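Local coordinates for protein thermostable carboxypeptidase 1 (Pyrococcus furiosus, PDB 1KA2) that removes amino acids one at a time from the C-terminus of peptides as a cobalt-dependent, broad-specificity metallocarboxypeptidase, at residues K16-W21 and F284-I289; P102-E107 and I139-R144; G257-R262 and Y339-I344. All blocks are in the same frame, centred on the assembly; numbering follows the deposited sequence.

Contact 1: K16-W21 and F284-I289; sequences KYRRIW and FMFTPI
Phe-286 meets both Arg-18 and Trp-21 of helix 8-36, and its ring engages each of them in a different way. One edge, through CD2 and CE2, is turned onto a face of the Trp-21 indole in a T-shaped (edge-to-face) pair, with the centroids of the Phe-286 ring and the Trp-21 six-membered ring 5.0 Å apart and the planes at 86°. The backbone continues the coverage of the same indole: Phe-286 CA sits 4.0 Å from the centroid of the Trp-21 five-membered ring, almost on its normal, as a CH-pi contact. Arg-18 reaches the phenyl ring by a chain bent at chi2 (-141°). Its CZ stands 4.4 Å from the ring centroid of Phe-286, an off-centre cation-pi contact, and its NH2 comes closest at Phe-286 CD1.

Phe-286 is presented to the helix by a type II beta turn that runs from Phe-284 to Thr-287, in the loop between helix 261-278, which carries the HEXXH motif, and helix 295-309. Inside this turn Phe-284 O accepts hydrogen bonds from Thr-287 N, at 2.9 Å, and from Thr-287 OG1.

One helical turn before Trp-21, Tyr-17 receives the residue that follows the turn, Pro-288. With CG anti to the backbone N (chi1 -173°), Tyr-17 places its ring against Pro-288, whose CD lies over one face, 3.5 Å from the centroid of the Tyr-17 ring. Phe-286 O approaches the edge of the same ring, 3.1 Å from Tyr-17 CD2. Helix 81-99 adds Ile-86, Val-89 and Leu-90 against Pro-288. Phe-286 and Arg-18 also take part in the dimer interface, where Val-48 of the second subunit packs on Phe-286 and Glu-52 of that subunit on Arg-18.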
loop_
_atom_site.group_PDB
_atom_site.type_symbol
_atom_site.label_atom_id
_atom_site.label_comp_id
_atom_site.label_asym_id
_atom_site.label_seq_id
_atom_site.Cartn_x
_atom_site.Cartn_y
_atom_site.Cartn_z
ATOM N N LYS A 16 -21.666 9.077 -6.657
ATOM C CA LYS A 16 -21.759 8.114 -5.568
ATOM C C LYS A 16 -20.770 6.981 -5.804
ATOM O O LYS A 16 -20.142 6.501 -4.874
ATOM C CB LYS A 16 -23.171 7.536 -5.463
ATOM C CG LYS A 16 -24.203 8.525 -4.974
ATOM C CD LYS A 16 -25.603 7.925 -5.010
ATOM C CE LYS A 16 -26.522 8.666 -4.063
ATOM N NZ LYS A 16 -26.032 8.518 -2.671
ATOM N N TYR A 17 -20.629 6.560 -7.058
ATOM C CA TYR A 17 -19.712 5.476 -7.414
ATOM C C TYR A 17 -18.253 5.748 -7.006
ATOM O O TYR A 17 -17.487 4.806 -6.707
ATOM C CB TYR A 17 -19.763 5.215 -8.918
ATOM C CG TYR A 17 -18.976 3.993 -9.319
ATOM C CD1 TYR A 17 -19.450 2.721 -9.015
ATOM C CD2 TYR A 17 -17.738 4.108 -9.953
ATOM C CE1 TYR A 17 -18.714 1.583 -9.325
ATOM C CE2 TYR A 17 -16.983 2.972 -10.267
ATOM C CZ TYR A 17 -17.486 1.712 -9.946
ATOM O OH TYR A 17 -16.782 0.572 -10.224
ATOM N N ARG A 18 -17.869 7.024 -6.996
ATOM C CA ARG A 18 -16.509 7.410 -6.626
ATOM C C ARG A 18 -16.106 6.788 -5.285
ATOM O O ARG A 18 -14.993 6.292 -5.137
ATOM C CB ARG A 18 -16.384 8.941 -6.548
ATOM C CG ARG A 18 -16.251 9.640 -7.891
ATOM C CD ARG A 18 -15.268 10.780 -7.790
ATOM N NE ARG A 18 -14.999 11.350 -9.103
ATOM C CZ ARG A 18 -14.155 12.349 -9.330
ATOM N NH1 ARG A 18 -13.489 12.898 -8.329
ATOM N NH2 ARG A 18 -13.974 12.789 -10.561
ATOM N N ARG A 19 -17.021 6.829 -4.317
ATOM C CA ARG A 19 -16.781 6.263 -2.990
ATOM C C ARG A 19 -16.522 4.774 -3.106
ATOM O O ARG A 19 -15.603 4.236 -2.507
ATOM C CB ARG A 19 -17.992 6.456 -2.069
ATOM C CG ARG A 19 -17.964 7.689 -1.235
ATOM C CD ARG A 19 -19.048 7.665 -0.191
ATOM N NE ARG A 19 -18.938 8.842 0.666
ATOM C CZ ARG A 19 -19.741 9.115 1.678
ATOM N NH1 ARG A 19 -20.729 8.298 1.973
ATOM N NH2 ARG A 19 -19.539 10.204 2.398
ATOM N N ILE A 20 -17.382 4.111 -3.858
ATOM C CA ILE A 20 -17.245 2.685 -4.058
ATOM C C ILE A 20 -15.901 2.469 -4.746
ATOM O O ILE A 20 -15.130 1.591 -4.359
ATOM C CB ILE A 20 -18.390 2.129 -4.930
ATOM C CG1 ILE A 20 -19.719 2.259 -4.180
ATOM C CG2 ILE A 20 -18.100 0.697 -5.289
ATOM C CD1 ILE A 20 -20.944 1.740 -4.975
ATOM N N TRP A 21 -15.618 3.287 -5.760
ATOM C CA TRP A 21 -14.359 3.174 -6.477
ATOM C C TRP A 21 -13.168 3.369 -5.532
ATOM O O TRP A 21 -12.172 2.654 -5.625
ATOM C CB TRP A 21 -14.283 4.205 -7.617
ATOM C CG TRP A 21 -12.936 4.213 -8.301
ATOM C CD1 TRP A 21 -12.534 3.427 -9.345
ATOM C CD2 TRP A 21 -11.791 4.977 -7.911
ATOM N NE1 TRP A 21 -11.205 3.649 -9.625
ATOM C CE2 TRP A 21 -10.723 4.596 -8.758
ATOM C CE3 TRP A 21 -11.561 5.946 -6.921
ATOM C CZ2 TRP A 21 -9.438 5.154 -8.649
ATOM C CZ3 TRP A 21 -10.274 6.503 -6.807
ATOM C CH2 TRP A 21 -9.232 6.099 -7.669
ATOM N N PHE A 284 -12.899 7.761 -18.719
ATOM C CA PHE A 284 -13.687 6.823 -17.905
ATOM C C PHE A 284 -13.134 6.674 -16.473
ATOM O O PHE A 284 -13.643 5.874 -15.672
ATOM C CB PHE A 284 -13.720 5.428 -18.567
ATOM C CG PHE A 284 -14.185 5.428 -20.011
ATOM C CD1 PHE A 284 -14.870 6.519 -20.551
ATOM C CD2 PHE A 284 -13.948 4.321 -20.827
ATOM C CE1 PHE A 284 -15.305 6.506 -21.876
ATOM C CE2 PHE A 284 -14.384 4.299 -22.161
ATOM C CZ PHE A 284 -15.060 5.390 -22.685
ATOM N N MET A 285 -12.093 7.440 -16.154
ATOM C CA MET A 285 -11.462 7.385 -14.837
ATOM C C MET A 285 -12.493 7.537 -13.713
ATOM O O MET A 285 -13.348 8.424 -13.760
ATOM C CB MET A 285 -10.397 8.487 -14.747
ATOM C CG MET A 285 -9.314 8.258 -13.719
ATOM S SD MET A 285 -8.130 9.626 -13.667
ATOM C CE MET A 285 -7.046 9.193 -15.028
ATOM N N PHE A 286 -12.406 6.670 -12.702
ATOM C CA PHE A 286 -13.339 6.689 -11.561
ATOM C C PHE A 286 -14.729 6.097 -11.851
ATOM O O PHE A 286 -15.600 6.105 -10.977
ATOM C CB PHE A 286 -13.527 8.118 -11.048
ATOM C CG PHE A 286 -12.252 8.853 -10.860
ATOM C CD1 PHE A 286 -11.971 9.978 -11.623
ATOM C CD2 PHE A 286 -11.308 8.401 -9.943
ATOM C CE1 PHE A 286 -10.752 10.651 -11.475
ATOM C CE2 PHE A 286 -10.096 9.060 -9.788
ATOM C CZ PHE A 286 -9.816 10.190 -10.556
ATOM N N THR A 287 -14.933 5.586 -13.063
ATOM C CA THR A 287 -16.226 5.018 -13.447
ATOM C C THR A 287 -16.154 3.511 -13.671
ATOM O O THR A 287 -15.094 2.967 -13.965
ATOM C CB THR A 287 -16.737 5.622 -14.755
ATOM O OG1 THR A 287 -16.029 5.035 -15.850
ATOM C CG2 THR A 287 -16.524 7.121 -14.765
ATOM N N PRO A 288 -17.299 2.823 -13.561
ATOM C CA PRO A 288 -17.357 1.367 -13.754
ATOM C C PRO A 288 -17.079 0.822 -15.161
ATOM O O PRO A 288 -17.015 -0.392 -15.334
ATOM C CB PRO A 288 -18.753 1.005 -13.249
ATOM C CG PRO A 288 -19.533 2.252 -13.446
ATOM C CD PRO A 288 -18.582 3.333 -13.042
ATOM N N ILE A 289 -16.919 1.689 -16.161
ATOM C CA ILE A 289 -16.625 1.210 -17.511
ATOM C C ILE A 289 -15.131 1.154 -17.797
ATOM O O ILE A 289 -14.700 0.532 -18.771
ATOM C CB ILE A 289 -17.309 2.051 -18.620
ATOM C CG1 ILE A 289 -17.080 3.544 -18.393
ATOM C CG2 ILE A 289 -18.791 1.701 -18.689
ATOM C CD1 ILE A 289 -17.717 4.411 -19.484
#

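Contact 2: P102-E107 and I139-R144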
loop_
_atom_site.group_PDB
_atom_site.type_symbol
_atom_site.label_atom_id
_atom_site.label_comp_id
_atom_site.label_asym_id
_atom_site.label_seq_id
_atom_site.Cartn_x
_atom_site.Cartn_y
_atom_site.Cartn_z
ATOM N N PRO A 102 -27.508 -12.550 2.874
ATOM C CA PRO A 102 -26.377 -12.262 3.758
ATOM C C PRO A 102 -25.929 -13.490 4.556
ATOM O O PRO A 102 -24.753 -13.631 4.885
ATOM C CB PRO A 102 -26.902 -11.126 4.648
ATOM C CG PRO A 102 -28.397 -11.279 4.583
ATOM C CD PRO A 102 -28.618 -11.622 3.129
ATOM N N GLU A 103 -26.859 -14.386 4.866
ATOM C CA GLU A 103 -26.472 -15.576 5.604
ATOM C C GLU A 103 -25.636 -16.501 4.736
ATOM O O GLU A 103 -24.681 -17.120 5.216
ATOM C CB GLU A 103 -27.695 -16.332 6.131
ATOM C CG GLU A 103 -28.084 -15.912 7.538
ATOM C CD GLU A 103 -26.896 -15.903 8.500
ATOM O OE1 GLU A 103 -25.752 -16.156 8.062
ATOM O OE2 GLU A 103 -27.104 -15.635 9.702
ATOM N N PHE A 104 -25.993 -16.581 3.458
ATOM C CA PHE A 104 -25.284 -17.433 2.522
ATOM C C PHE A 104 -23.871 -16.910 2.286
ATOM O O PHE A 104 -22.913 -17.688 2.242
ATOM C CB PHE A 104 -26.040 -17.498 1.204
ATOM C CG PHE A 104 -25.442 -18.456 0.214
ATOM C CD1 PHE A 104 -25.403 -19.819 0.481
ATOM C CD2 PHE A 104 -24.943 -17.997 -1.001
ATOM C CE1 PHE A 104 -24.881 -20.710 -0.441
ATOM C CE2 PHE A 104 -24.419 -18.880 -1.929
ATOM C CZ PHE A 104 -24.389 -20.242 -1.649
ATOM N N ILE A 105 -23.747 -15.595 2.124
ATOM C CA ILE A 105 -22.444 -14.981 1.926
ATOM C C ILE A 105 -21.576 -15.344 3.123
ATOM O O ILE A 105 -20.374 -15.557 2.990
ATOM C CB ILE A 105 -22.549 -13.441 1.819
ATOM C CG1 ILE A 105 -23.159 -13.067 0.467
ATOM C CG2 ILE A 105 -21.176 -12.805 1.994
ATOM C CD1 ILE A 105 -23.199 -11.578 0.207
ATOM N N ARG A 106 -22.199 -15.428 4.292
ATOM C CA ARG A 106 -21.489 -15.772 5.513
ATOM C C ARG A 106 -21.029 -17.225 5.453
ATOM O O ARG A 106 -19.846 -17.524 5.643
ATOM C CB ARG A 106 -22.402 -15.567 6.721
ATOM C CG ARG A 106 -21.717 -15.739 8.053
ATOM C CD ARG A 106 -22.195 -16.989 8.748
ATOM N NE ARG A 106 -23.601 -16.937 9.138
ATOM C CZ ARG A 106 -24.027 -17.143 10.381
ATOM N NH1 ARG A 106 -23.150 -17.399 11.344
ATOM N NH2 ARG A 106 -25.324 -17.144 10.652
ATOM N N GLU A 107 -21.969 -18.124 5.181
ATOM C CA GLU A 107 -21.667 -19.546 5.100
ATOM C C GLU A 107 -20.463 -19.779 4.184
ATOM O O GLU A 107 -19.514 -20.467 4.558
ATOM C CB GLU A 107 -22.894 -20.309 4.583
ATOM C CG GLU A 107 -22.730 -21.823 4.570
ATOM C CD GLU A 107 -23.946 -22.551 4.016
ATOM O OE1 GLU A 107 -23.907 -23.798 3.955
ATOM O OE2 GLU A 107 -24.938 -21.887 3.640
ATOM N N ILE A 139 -19.333 -28.188 -3.000
ATOM C CA ILE A 139 -20.174 -28.579 -4.125
ATOM C C ILE A 139 -21.610 -28.139 -3.825
ATOM O O ILE A 139 -22.309 -27.607 -4.693
ATOM C CB ILE A 139 -20.114 -30.108 -4.372
ATOM C CG1 ILE A 139 -18.809 -30.455 -5.103
ATOM C CG2 ILE A 139 -21.306 -30.565 -5.203
ATOM C CD1 ILE A 139 -18.491 -31.935 -5.154
ATOM N N SER A 140 -22.040 -28.336 -2.584
ATOM C CA SER A 140 -23.388 -27.944 -2.204
ATOM C C SER A 140 -23.568 -26.432 -2.319
ATOM O O SER A 140 -24.617 -25.963 -2.745
ATOM C CB SER A 140 -23.700 -28.387 -0.772
ATOM O OG SER A 140 -25.052 -28.083 -0.441
ATOM N N LEU A 141 -22.549 -25.672 -1.929
ATOM C CA LEU A 141 -22.612 -24.210 -2.007
ATOM C C LEU A 141 -22.694 -23.745 -3.467
ATOM O O LEU A 141 -23.429 -22.809 -3.789
ATOM C CB LEU A 141 -21.385 -23.589 -1.331
ATOM C CG LEU A 141 -21.196 -23.869 0.167
ATOM C CD1 LEU A 141 -19.880 -23.252 0.622
ATOM C CD2 LEU A 141 -22.366 -23.302 0.979
ATOM N N ALA A 142 -21.937 -24.404 -4.343
ATOM C CA ALA A 142 -21.936 -24.073 -5.764
ATOM C C ALA A 142 -23.332 -24.253 -6.376
ATOM O O ALA A 142 -23.816 -23.384 -7.102
ATOM C CB ALA A 142 -20.934 -24.948 -6.502
ATOM N N LYS A 143 -23.970 -25.386 -6.087
ATOM C CA LYS A 143 -25.308 -25.653 -6.611
ATOM C C LYS A 143 -26.274 -24.602 -6.081
ATOM O O LYS A 143 -27.028 -24.003 -6.850
ATOM C CB LYS A 143 -25.777 -27.053 -6.209
ATOM C CG LYS A 143 -25.039 -28.194 -6.903
ATOM C CD LYS A 143 -25.055 -29.453 -6.042
ATOM C CE LYS A 143 -25.813 -30.598 -6.688
ATOM N NZ LYS A 143 -25.168 -31.062 -7.942
ATOM N N ARG A 144 -26.247 -24.364 -4.771
ATOM C CA ARG A 144 -27.132 -23.355 -4.193
ATOM C C ARG A 144 -26.914 -22.045 -4.950
ATOM O O ARG A 144 -27.869 -21.415 -5.394
ATOM C CB ARG A 144 -26.826 -23.112 -2.702
ATOM C CG ARG A 144 -26.913 -24.330 -1.783
ATOM C CD ARG A 144 -28.133 -24.292 -0.872
ATOM N NE ARG A 144 -28.256 -23.078 -0.055
ATOM C CZ ARG A 144 -27.476 -22.754 0.976
ATOM N NH1 ARG A 144 -26.479 -23.544 1.348
ATOM N NH2 ARG A 144 -27.714 -21.641 1.660
HETATM O O HOH W 1 -27.037 -20.097 3.795
#
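Glu-107 OE2 is gripped by both terminal nitrogens of Arg-144 and by a water. The sounder of the two direct bonds comes from Arg-144 NH1, 3.2 Å from Glu-107 OE2 with an angle of 156° at the hydrogen; it meets the oxygen on the syn side, although out of the carboxylate plane. The bond from NH2 is weak, but water 1 bridges the same two groups, accepting from Arg-144 NH2 at 2.7 Å and donating to Glu-107 OE2 at 2.8 Å.

Bends at chi2 and chi3 fold the arginine back across Phe-104. Phe-104 CE1 lies over the centre of one guanidinium face, 3.6 Å from Arg-144 CZ, with the two planes 69° apart. Leu-141 CD2 lies 3.9 Å from Phe-104 CE1 and also touches the Glu-107 carboxylate. Phe-100, edge-to-face, and Tyr-148 also meet the Phe-104 ring.

An apolar pair flanked by a salt bridge therefore joins helices 102-124 and 132-149, which follow one another in the chain and whose short segments run nearly antiparallel, at 151°: an antiparallel helical hairpin of the largely helical M32 fold, away from the metal site.

Contact 3: G257-R262 and Y339-I344; sequences GYDFRR and YLYFNI
Tyr-341, near the end of helix 335-342, reaches across to the segment that leads into helix 261-278, the helix that carries the HEXXH motif of this M32 metallopeptidase. Its hydroxyl donates to Asp-259 OD1, a bond modelled as very short and of uncertain length, and accepts from the backbone: Arg-261 N lies 3.1 Å from Tyr-341 OH, with an angle of 160° at the hydrogen. The phenol is thereby tied to the backbone at Arg-261.

Arg-261 runs its side chain over one face of the Tyr-341 ring. CG stands between the backbone N and the carbonyl carbon (chi1 67°), which carries the chain over the phenol, and a bend at chi3 brings the guanidinium beside the carbonyl oxygens of Tyr-341 and Phe-342. On Phe-260, the edge of the Tyr-341 ring meets the face of the phenyl ring, the centroids being 5.4 Å apart. With a phenylalanine in place of Tyr-341, Arg-261 N would probably be left without its acceptor and Asp-259 without the hydroxyl that links it to helix 335-342.

Farther out, Phe-342 brings CE1 to 4.0 Å from Phe-260 CE1, and Leu-323 and Val-316 of helix 313-326 pack on Phe-260 and Phe-342 respectively. Asp-259 OD2 forms a salt bridge with Arg-262 NE, though the hydrogen bond within it is weak; Arg-262 in turn pairs through NH2 with Glu-353. At the far end of Arg-261, NH2 donates to water 2 at 2.9 Å, and that water donates to Ile-344 O at 2.6 Å.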
loop_
_atom_site.group_PDB
_atom_site.type_symbol
_atom_site.label_atom_id
_atom_site.label_comp_id
_atom_site.label_asym_id
_atom_site.label_seq_id
_atom_site.Cartn_x
_atom_site.Cartn_y
_atom_site.Cartn_z
ATOM N N GLY A 257 15.201 -19.059 -9.295
ATOM C CA GLY A 257 16.623 -19.290 -9.134
ATOM C C GLY A 257 17.162 -20.233 -10.197
ATOM O O GLY A 257 18.373 -20.418 -10.316
ATOM N N TYR A 258 16.261 -20.841 -10.964
ATOM C CA TYR A 258 16.648 -21.758 -12.039
ATOM C C TYR A 258 15.517 -21.786 -13.073
ATOM O O TYR A 258 14.422 -21.306 -12.794
ATOM C CB TYR A 258 16.909 -23.161 -11.471
ATOM C CG TYR A 258 15.676 -23.848 -10.912
ATOM C CD1 TYR A 258 14.906 -24.696 -11.705
ATOM C CD2 TYR A 258 15.262 -23.624 -9.596
ATOM C CE1 TYR A 258 13.750 -25.309 -11.202
ATOM C CE2 TYR A 258 14.111 -24.225 -9.085
ATOM C CZ TYR A 258 13.358 -25.068 -9.893
ATOM O OH TYR A 258 12.211 -25.670 -9.395
ATOM N N ASP A 259 15.786 -22.333 -14.258
ATOM C CA ASP A 259 14.784 -22.409 -15.328
ATOM C C ASP A 259 14.346 -20.977 -15.650
ATOM O O ASP A 259 13.178 -20.639 -15.506
ATOM C CB ASP A 259 13.578 -23.227 -14.853
ATOM C CG ASP A 259 12.782 -23.822 -15.999
ATOM O OD1 ASP A 259 12.953 -23.380 -17.148
ATOM O OD2 ASP A 259 11.974 -24.736 -15.750
ATOM N N PHE A 260 15.284 -20.150 -16.105
ATOM C CA PHE A 260 15.005 -18.741 -16.384
ATOM C C PHE A 260 13.827 -18.398 -17.288
ATOM O O PHE A 260 13.374 -17.247 -17.304
ATOM C CB PHE A 260 16.281 -18.028 -16.878
ATOM C CG PHE A 260 16.580 -18.202 -18.350
ATOM C CD1 PHE A 260 15.922 -17.435 -19.311
ATOM C CD2 PHE A 260 17.581 -19.075 -18.769
ATOM C CE1 PHE A 260 16.261 -17.530 -20.659
ATOM C CE2 PHE A 260 17.928 -19.176 -20.121
ATOM C CZ PHE A 260 17.267 -18.401 -21.065
ATOM N N ARG A 261 13.318 -19.381 -18.023
ATOM C CA ARG A 261 12.180 -19.152 -18.907
ATOM C C ARG A 261 10.977 -18.686 -18.084
ATOM O O ARG A 261 10.190 -17.847 -18.521
ATOM C CB ARG A 261 11.818 -20.454 -19.639
ATOM C CG ARG A 261 11.268 -21.533 -18.701
ATOM C CD ARG A 261 11.255 -22.923 -19.314
ATOM N NE ARG A 261 10.618 -22.944 -20.624
ATOM C CZ ARG A 261 9.573 -23.706 -20.935
ATOM N NH1 ARG A 261 9.041 -24.514 -20.019
ATOM N NH2 ARG A 261 9.066 -23.661 -22.166
ATOM N N ARG A 262 10.844 -19.246 -16.889
ATOM C CA ARG A 262 9.725 -18.935 -16.009
ATOM C C ARG A 262 9.532 -17.458 -15.682
ATOM O O ARG A 262 8.470 -16.892 -15.924
ATOM C CB ARG A 262 9.859 -19.700 -14.693
ATOM C CG ARG A 262 9.766 -21.199 -14.798
ATOM C CD ARG A 262 10.202 -21.806 -13.470
ATOM N NE ARG A 262 10.257 -23.265 -13.506
ATOM C CZ ARG A 262 9.190 -24.051 -13.464
ATOM N NH1 ARG A 262 7.979 -23.511 -13.381
ATOM N NH2 ARG A 262 9.339 -25.371 -13.504
ATOM N N TYR A 339 15.177 -21.074 -28.354
ATOM C CA TYR A 339 13.879 -21.248 -28.982
ATOM C C TYR A 339 13.239 -22.571 -28.558
ATOM O O TYR A 339 12.147 -22.572 -27.995
ATOM C CB TYR A 339 13.978 -21.224 -30.507
ATOM C CG TYR A 339 12.620 -21.350 -31.148
ATOM C CD1 TYR A 339 11.750 -20.263 -31.192
ATOM C CD2 TYR A 339 12.164 -22.577 -31.630
ATOM C CE1 TYR A 339 10.454 -20.394 -31.698
ATOM C CE2 TYR A 339 10.870 -22.722 -32.134
ATOM C CZ TYR A 339 10.021 -21.630 -32.165
ATOM O OH TYR A 339 8.737 -21.770 -32.652
ATOM N N LEU A 340 13.911 -23.691 -28.830
ATOM C CA LEU A 340 13.377 -25.008 -28.474
ATOM C C LEU A 340 13.011 -25.068 -26.986
ATOM O O LEU A 340 12.013 -25.670 -26.598
ATOM C CB LEU A 340 14.397 -26.107 -28.819
ATOM C CG LEU A 340 14.751 -26.276 -30.310
ATOM C CD1 LEU A 340 15.887 -27.281 -30.460
ATOM C CD2 LEU A 340 13.523 -26.739 -31.101
ATOM N N TYR A 341 13.833 -24.430 -26.163
ATOM C CA TYR A 341 13.621 -24.373 -24.722
ATOM C C TYR A 341 12.280 -23.688 -24.430
ATOM O O TYR A 341 11.450 -24.222 -23.691
ATOM C CB TYR A 341 14.793 -23.605 -24.102
ATOM C CG TYR A 341 14.667 -23.233 -22.649
ATOM C CD1 TYR A 341 14.255 -24.165 -21.694
ATOM C CD2 TYR A 341 15.017 -21.953 -22.217
ATOM C CE1 TYR A 341 14.196 -23.830 -20.345
ATOM C CE2 TYR A 341 14.965 -21.605 -20.874
ATOM C CZ TYR A 341 14.554 -22.547 -19.940
ATOM O OH TYR A 341 14.521 -22.198 -18.607
ATOM N N PHE A 342 12.060 -22.525 -25.042
ATOM C CA PHE A 342 10.826 -21.759 -24.851
ATOM C C PHE A 342 9.574 -22.433 -25.409
ATOM O O PHE A 342 8.461 -22.015 -25.107
ATOM C CB PHE A 342 10.950 -20.383 -25.521
ATOM C CG PHE A 342 11.602 -19.327 -24.666
ATOM C CD1 PHE A 342 12.528 -19.664 -23.688
ATOM C CD2 PHE A 342 11.314 -17.980 -24.879
ATOM C CE1 PHE A 342 13.158 -18.679 -22.940
ATOM C CE2 PHE A 342 11.939 -16.988 -24.136
ATOM C CZ PHE A 342 12.863 -17.340 -23.164
ATOM N N ASN A 343 9.749 -23.468 -26.223
ATOM C CA ASN A 343 8.608 -24.130 -26.841
ATOM C C ASN A 343 8.500 -25.619 -26.605
ATOM O O ASN A 343 7.806 -26.314 -27.338
ATOM C CB ASN A 343 8.625 -23.861 -28.340
ATOM C CG ASN A 343 8.267 -22.433 -28.675
ATOM O OD1 ASN A 343 7.124 -22.135 -28.984
ATOM N ND2 ASN A 343 9.244 -21.538 -28.598
ATOM N N ILE A 344 9.184 -26.116 -25.586
ATOM C CA ILE A 344 9.117 -27.528 -25.276
ATOM C C ILE A 344 7.655 -27.960 -25.188
ATOM O O ILE A 344 6.762 -27.150 -24.908
ATOM C CB ILE A 344 9.838 -27.819 -23.950
ATOM C CG1 ILE A 344 11.348 -27.776 -24.182
ATOM C CG2 ILE A 344 9.409 -29.165 -23.393
ATOM C CD1 ILE A 344 12.161 -28.106 -22.967
HETATM O O HOH W 2 6.914 -24.976 -23.534
#

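The three contacts are separate. Contacts 1 and 2 are the nearer pair, with centres 29 Å apart and nearest atoms about 14 Å apart, whereas contact 3 lies on the opposite side of the chain's centre, its own centre about 41 Å from that of contact 1 and 42 Å from that of contact 2. In sequence, both segments of contact 2 fall between those of contact 1, contact 3 follows contact 2 in series, and contacts 1 and 3 interleave: helix 261-278, with metal ligands His-269 and His-273, begins at contact 3, the next loop holds 284-289, and helix 295-309 supplies Glu-299. Contact 3 does not reach the metal site; the Phe-342 and His-269 side chains are about 12 Å apart.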